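Local atomic coordinates of glucose-binding protein (Thermus thermophilus HB27, PDB entry 2B3F), a protein that binds galactose, as well as glucose, as a periplasmic solute-binding protein and is probably part of a binding-protein-dependent sugar transport system. Residues A[140-143]-A[144-147]; A[379-382]-A[383-387]. One frame throughout, in Å; residues are numbered along the deposited sequence.

Contact 1. Residues A[140-143]-A[144-147]; sequences RTWD and KFLA. Unlike the reference sequence in segment 144-147: Lys144 (reference Glu).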
ATOM      1  N   ARG A 140      -8.946  15.333  13.319  1.00 33.30           N
ATOM      2  CA  ARG A 140      -8.115  14.366  14.029  1.00 33.36           C
ATOM      3  C   ARG A 140      -8.878  13.106  14.464  1.00 31.67           C
ATOM      4  O   ARG A 140      -8.259  12.132  14.906  1.00 31.43           O
ATOM      5  CB  ARG A 140      -7.403  15.039  15.221  1.00 33.80           C
ATOM      6  CG  ARG A 140      -8.252  15.237  16.495  1.00 36.98           C
ATOM      7  CD  ARG A 140      -7.443  15.896  17.655  1.00 38.39           C
ATOM      8  NE  ARG A 140      -6.775  17.144  17.238  1.00 43.22           N
ATOM      9  CZ  ARG A 140      -7.334  18.363  17.238  1.00 44.62           C
ATOM     10  NH1 ARG A 140      -8.596  18.545  17.640  1.00 45.80           N
ATOM     11  NH2 ARG A 140      -6.622  19.417  16.829  1.00 44.70           N
ATOM     12  N   THR A 141     -10.212  13.121  14.333  1.00 30.19           N
ATOM     13  CA  THR A 141     -11.050  11.957  14.634  1.00 29.48           C
ATOM     14  C   THR A 141     -12.135  11.840  13.578  1.00 27.81           C
ATOM     15  O   THR A 141     -12.404  12.797  12.872  1.00 26.63           O
ATOM     16  CB  THR A 141     -11.779  12.095  15.978  1.00 29.79           C
ATOM     17  OG1 THR A 141     -12.676  13.216  15.916  1.00 30.60           O
ATOM     18  CG2 THR A 141     -10.793  12.269  17.123  1.00 30.52           C
ATOM     19  N   TRP A 142     -12.775  10.676  13.485  1.00 27.32           N
ATOM     20  CA  TRP A 142     -13.859  10.510  12.500  1.00 27.46           C
ATOM     21  C   TRP A 142     -15.096  11.361  12.815  1.00 27.59           C
ATOM     22  O   TRP A 142     -15.756  11.847  11.886  1.00 27.80           O
ATOM     23  CB  TRP A 142     -14.217   9.026  12.264  1.00 26.06           C
ATOM     24  CG  TRP A 142     -13.141   8.334  11.474  1.00 24.47           C
ATOM     25  CD1 TRP A 142     -12.337   7.309  11.898  1.00 23.41           C
ATOM     26  CD2 TRP A 142     -12.712   8.662  10.141  1.00 23.22           C
ATOM     27  NE1 TRP A 142     -11.448   6.973  10.898  1.00 23.35           N
ATOM     28  CE2 TRP A 142     -11.657   7.787   9.813  1.00 21.52           C
ATOM     29  CE3 TRP A 142     -13.125   9.599   9.187  1.00 23.21           C
ATOM     30  CZ2 TRP A 142     -11.014   7.825   8.568  1.00 22.70           C
ATOM     31  CZ3 TRP A 142     -12.476   9.636   7.956  1.00 23.85           C
ATOM     32  CH2 TRP A 142     -11.430   8.760   7.666  1.00 23.49           C
ATOM     33  N   ASP A 143     -15.375  11.594  14.096  1.00 28.16           N
ATOM     34  CA  ASP A 143     -16.484  12.497  14.461  1.00 28.71           C
ATOM     35  C   ASP A 143     -16.220  13.914  13.984  1.00 28.76           C
ATOM     36  O   ASP A 143     -17.093  14.539  13.383  1.00 29.03           O
ATOM     37  CB  ASP A 143     -16.762  12.474  15.972  1.00 29.12           C
ATOM     38  CG  ASP A 143     -17.537  11.238  16.403  1.00 30.10           C
ATOM     39  OD1 ASP A 143     -18.177  10.589  15.558  1.00 34.52           O
ATOM     40  OD2 ASP A 143     -17.497  10.883  17.591  1.00 35.02           O
ATOM     41  N   LYS A 144     -15.012  14.417  14.218  1.00 28.92           N
ATOM     42  CA  LYS A 144     -14.643  15.746  13.724  1.00 29.27           C
ATOM     43  C   LYS A 144     -14.568  15.819  12.184  1.00 28.46           C
ATOM     44  O   LYS A 144     -14.892  16.835  11.581  1.00 28.45           O
ATOM     45  CB  LYS A 144     -13.328  16.217  14.361  1.00 30.20           C
ATOM     46  CG  LYS A 144     -13.395  16.350  15.892  1.00 32.19           C
ATOM     47  CD  LYS A 144     -12.028  16.688  16.505  1.00 32.58           C
ATOM     48  CE  LYS A 144     -12.092  16.734  18.031  1.00 35.23           C
ATOM     49  NZ  LYS A 144     -11.364  17.915  18.602  1.00 38.03           N
ATOM     50  N   PHE A 145     -14.140  14.733  11.550  1.00 27.27           N
ATOM     51  CA  PHE A 145     -14.163  14.640  10.091  1.00 27.20           C
ATOM     52  C   PHE A 145     -15.585  14.810   9.553  1.00 26.49           C
ATOM     53  O   PHE A 145     -15.826  15.568   8.620  1.00 27.21           O
ATOM     54  CB  PHE A 145     -13.569  13.283   9.638  1.00 25.42           C
ATOM     55  CG  PHE A 145     -13.654  13.043   8.161  1.00 25.53           C
ATOM     56  CD1 PHE A 145     -12.621  13.429   7.314  1.00 24.30           C
ATOM     57  CD2 PHE A 145     -14.757  12.409   7.617  1.00 24.29           C
ATOM     58  CE1 PHE A 145     -12.706  13.206   5.948  1.00 23.69           C
ATOM     59  CE2 PHE A 145     -14.857  12.190   6.255  1.00 23.67           C
ATOM     60  CZ  PHE A 145     -13.832  12.595   5.416  1.00 23.98           C
ATOM     61  N   LEU A 146     -16.519  14.075  10.125  1.00 27.47           N
ATOM     62  CA  LEU A 146     -17.895  14.111   9.651  1.00 28.01           C
ATOM     63  C   LEU A 146     -18.527  15.488   9.868  1.00 28.53           C
ATOM     64  O   LEU A 146     -19.239  15.973   9.007  1.00 28.73           O
ATOM     65  CB  LEU A 146     -18.721  13.033  10.344  1.00 27.88           C
ATOM     66  CG  LEU A 146     -18.354  11.589   9.969  1.00 27.78           C
ATOM     67  CD1 LEU A 146     -19.037  10.633  10.920  1.00 28.37           C
ATOM     68  CD2 LEU A 146     -18.710  11.285   8.530  1.00 26.84           C
ATOM     69  N   ALA A 147     -18.245  16.105  11.013  1.00 29.45           N
ATOM     70  CA  ALA A 147     -18.721  17.476  11.307  1.00 29.59           C
ATOM     71  C   ALA A 147     -18.134  18.526  10.364  1.00 29.74           C
ATOM     72  O   ALA A 147     -18.849  19.394   9.854  1.00 29.67           O
ATOM     73  CB  ALA A 147     -18.425  17.838  12.770  1.00 30.10           C
TER
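Trp142 drives the edge of its six-membered ring into one face of Phe145, a T-shaped pair formed within the first turn of helix 142-154. The ring planes stand at 75° and the centroids lie 4.9 Å apart; Trp142 CZ3 sits over the centre of the phenyl ring, 3.6 Å from Phe145 CD2. Both side chains run side by side in the same direction. Phe145 achieves this with CG anti to its own backbone N (chi1 175°), whereas Trp142 CG lies beside its backbone N. The buried pair faces helix 199-212, where both rings touch Val211, while Trp142 also reaches Val176 and Ala179 of helix 166-190.

Away from the rings, Thr141 caps the helix. Its OG1, set between the backbone N and the carbonyl carbon, accepts from Lys144 N at 3.1 Å in a nearly straight bond (165° at the hydrogen), satisfying an amide of the first turn. The Lys144 chain then passes obliquely by the threonine, its CG 3.2 Å from Thr141 OG1. This lysine differs from the reference glutamate; its NZ is modelled 3.0 Å from NH1 of Arg140, at the guanidinium edge, which is no hydrogen bond, and so close an approach of two exposed like charges is doubtful. The backbone closes the turn through Phe145 N to Thr141 O, 2.9 Å. The arrangement is that of an N-capped first turn of an amphipathic helix, its aromatic side packed on helices 199-212 and 166-190.

Contact 2. Residues A[379-382]-A[383-387]; sequences AAQA and IADQV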
ATOM      1  N   ALA A 379     -20.589 -10.991   5.657  1.00 17.47           N
ATOM      2  CA  ALA A 379     -19.912 -11.391   4.417  1.00 17.61           C
ATOM      3  C   ALA A 379     -18.406 -11.581   4.625  1.00 17.27           C
ATOM      4  O   ALA A 379     -17.838 -12.564   4.183  1.00 17.27           O
ATOM      5  CB  ALA A 379     -20.161 -10.394   3.314  1.00 17.37           C
ATOM      6  N   ALA A 380     -17.768 -10.645   5.320  1.00 16.96           N
ATOM      7  CA  ALA A 380     -16.327 -10.754   5.572  1.00 16.72           C
ATOM      8  C   ALA A 380     -16.056 -11.977   6.419  1.00 16.95           C
ATOM      9  O   ALA A 380     -15.067 -12.676   6.197  1.00 16.59           O
ATOM     10  CB  ALA A 380     -15.811  -9.503   6.257  1.00 16.58           C
ATOM     11  N   GLN A 381     -16.933 -12.247   7.391  1.00 16.91           N
ATOM     12  CA  GLN A 381     -16.762 -13.455   8.216  1.00 17.34           C
ATOM     13  C   GLN A 381     -16.910 -14.755   7.398  1.00 17.63           C
ATOM     14  O   GLN A 381     -16.168 -15.708   7.592  1.00 17.26           O
ATOM     15  CB  GLN A 381     -17.728 -13.478   9.404  1.00 18.08           C
ATOM     16  CG  GLN A 381     -17.394 -14.565  10.443  1.00 18.05           C
ATOM     17  CD  GLN A 381     -16.008 -14.369  11.040  1.00 19.52           C
ATOM     18  OE1 GLN A 381     -15.687 -13.278  11.514  1.00 21.64           O
ATOM     19  NE2 GLN A 381     -15.184 -15.407  11.000  1.00 19.06           N
ATOM     20  N   ALA A 382     -17.856 -14.777   6.470  1.00 17.41           N
ATOM     21  CA  ALA A 382     -18.054 -15.966   5.649  1.00 18.03           C
ATOM     22  C   ALA A 382     -16.785 -16.249   4.814  1.00 18.24           C
ATOM     23  O   ALA A 382     -16.327 -17.394   4.704  1.00 17.62           O
ATOM     24  CB  ALA A 382     -19.282 -15.787   4.758  1.00 18.36           C
ATOM     25  N   ILE A 383     -16.212 -15.213   4.221  1.00 18.57           N
ATOM     26  CA  ILE A 383     -14.974 -15.385   3.456  1.00 18.56           C
ATOM     27  C   ILE A 383     -13.853 -15.877   4.372  1.00 18.39           C
ATOM     28  O   ILE A 383     -13.120 -16.797   4.018  1.00 18.08           O
ATOM     29  CB  ILE A 383     -14.551 -14.081   2.783  1.00 18.88           C
ATOM     30  CG1 ILE A 383     -15.648 -13.579   1.843  1.00 20.19           C
ATOM     31  CG2 ILE A 383     -13.206 -14.249   2.044  1.00 20.16           C
ATOM     32  CD1 ILE A 383     -16.089 -14.547   0.841  1.00 23.07           C
ATOM     33  N   ALA A 384     -13.729 -15.265   5.553  1.00 17.85           N
ATOM     34  CA  ALA A 384     -12.692 -15.665   6.506  1.00 18.33           C
ATOM     35  C   ALA A 384     -12.828 -17.154   6.831  1.00 19.19           C
ATOM     36  O   ALA A 384     -11.846 -17.911   6.827  1.00 18.76           O
ATOM     37  CB  ALA A 384     -12.786 -14.812   7.774  1.00 18.19           C
ATOM     38  N   ASP A 385     -14.063 -17.589   7.052  1.00 19.18           N
ATOM     39  CA  ASP A 385     -14.326 -18.995   7.358  1.00 19.82           C
ATOM     40  C   ASP A 385     -14.002 -19.909   6.168  1.00 19.89           C
ATOM     41  O   ASP A 385     -13.445 -20.994   6.352  1.00 20.35           O
ATOM     42  CB  ASP A 385     -15.785 -19.186   7.759  1.00 19.76           C
ATOM     43  CG  ASP A 385     -16.130 -18.521   9.080  1.00 22.04           C
ATOM     44  OD1 ASP A 385     -15.227 -18.261   9.901  1.00 23.92           O
ATOM     45  OD2 ASP A 385     -17.334 -18.265   9.287  1.00 25.32           O
ATOM     46  N   GLN A 386     -14.334 -19.471   4.967  1.00 20.32           N
ATOM     47  CA  GLN A 386     -14.119 -20.270   3.755  1.00 20.66           C
ATOM     48  C   GLN A 386     -12.643 -20.441   3.433  1.00 21.67           C
ATOM     49  O   GLN A 386     -12.230 -21.505   2.955  1.00 22.84           O
ATOM     50  CB  GLN A 386     -14.848 -19.644   2.563  1.00 21.27           C
ATOM     51  CG  GLN A 386     -16.367 -19.786   2.666  1.00 21.00           C
ATOM     52  CD  GLN A 386     -17.136 -18.877   1.738  1.00 21.49           C
ATOM     53  OE1 GLN A 386     -16.559 -18.028   1.064  1.00 24.46           O
ATOM     54  NE2 GLN A 386     -18.453 -19.051   1.694  1.00 22.88           N
ATOM     55  N   VAL A 387     -11.839 -19.416   3.701  1.00 20.99           N
ATOM     56  CA  VAL A 387     -10.411 -19.493   3.377  1.00 21.46           C
ATOM     57  C   VAL A 387      -9.574 -19.943   4.566  1.00 21.82           C
ATOM     58  O   VAL A 387      -8.356 -20.166   4.432  1.00 21.50           O
ATOM     59  CB  VAL A 387      -9.856 -18.171   2.800  1.00 21.51           C
ATOM     60  CG1 VAL A 387     -10.695 -17.731   1.618  1.00 22.22           C
ATOM     61  CG2 VAL A 387      -9.759 -17.077   3.888  1.00 21.42           C
TER
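Gln381 O takes the amide hydrogen of Asp385 N at 2.9 Å, one of the i to i+4 bonds of helix 373-387, and the same two residues are joined again through their side chains. Gln381 NE2 donates to Asp385 OD1 over 3.1 Å, with an angle of 154° at the hydrogen. The two flat groups are turned 47° apart: the acceptor lies in the amide plane of Gln381, yet the amide nitrogen meets OD1 from above the carboxylate plane. A bend at chi2 (61°) swings the glutamine amide round toward the aspartate. At its other end the amide is held as well, since Gln381 OE1 accepts from Phe196 N in a loop, and this second bond helps fix the rotation of the group. Replacing Gln381 by alanine would remove the amide and is likely to leave Phe196 N and the Asp385 carboxylate each without this partner, weakening the tie between helix and loop.

Elsewhere on the helix, Ile383 lays CG1 3.4 Å from Ala379 O, while Gln386 CG passes 3.1 Å from Ala382 O. Ala380 touches Phe196, and Gln381 touches Lys195 and Thr197. Ile383, by contrast, packs on Phe356 and Gln359 of helix 354-370, so that helix 373-387 lies between that helix and the loop preceding helix 199-212.

In the fold
The two contacts illustrate how single helical turns far apart in one chain can be tied to a shared element: contact 1 lies at the start of helix 142-154, contact 2 near the end of helix 373-387. Their centres lie about 30 Å apart and their nearest atoms about 18 Å, so they do not touch. Helix 199-212 gives an indirect connection: its side chains meet Trp142, Phe145 and Leu146 of contact 1, while the loop just before it receives Gln381 of contact 2. Both contacts are peripheral, with centres about 24 and 23 Å from the centre of the chain, and lie away from the galactose pocket formed by residues such as Trp8, Glu13, Asp278 and Lys312.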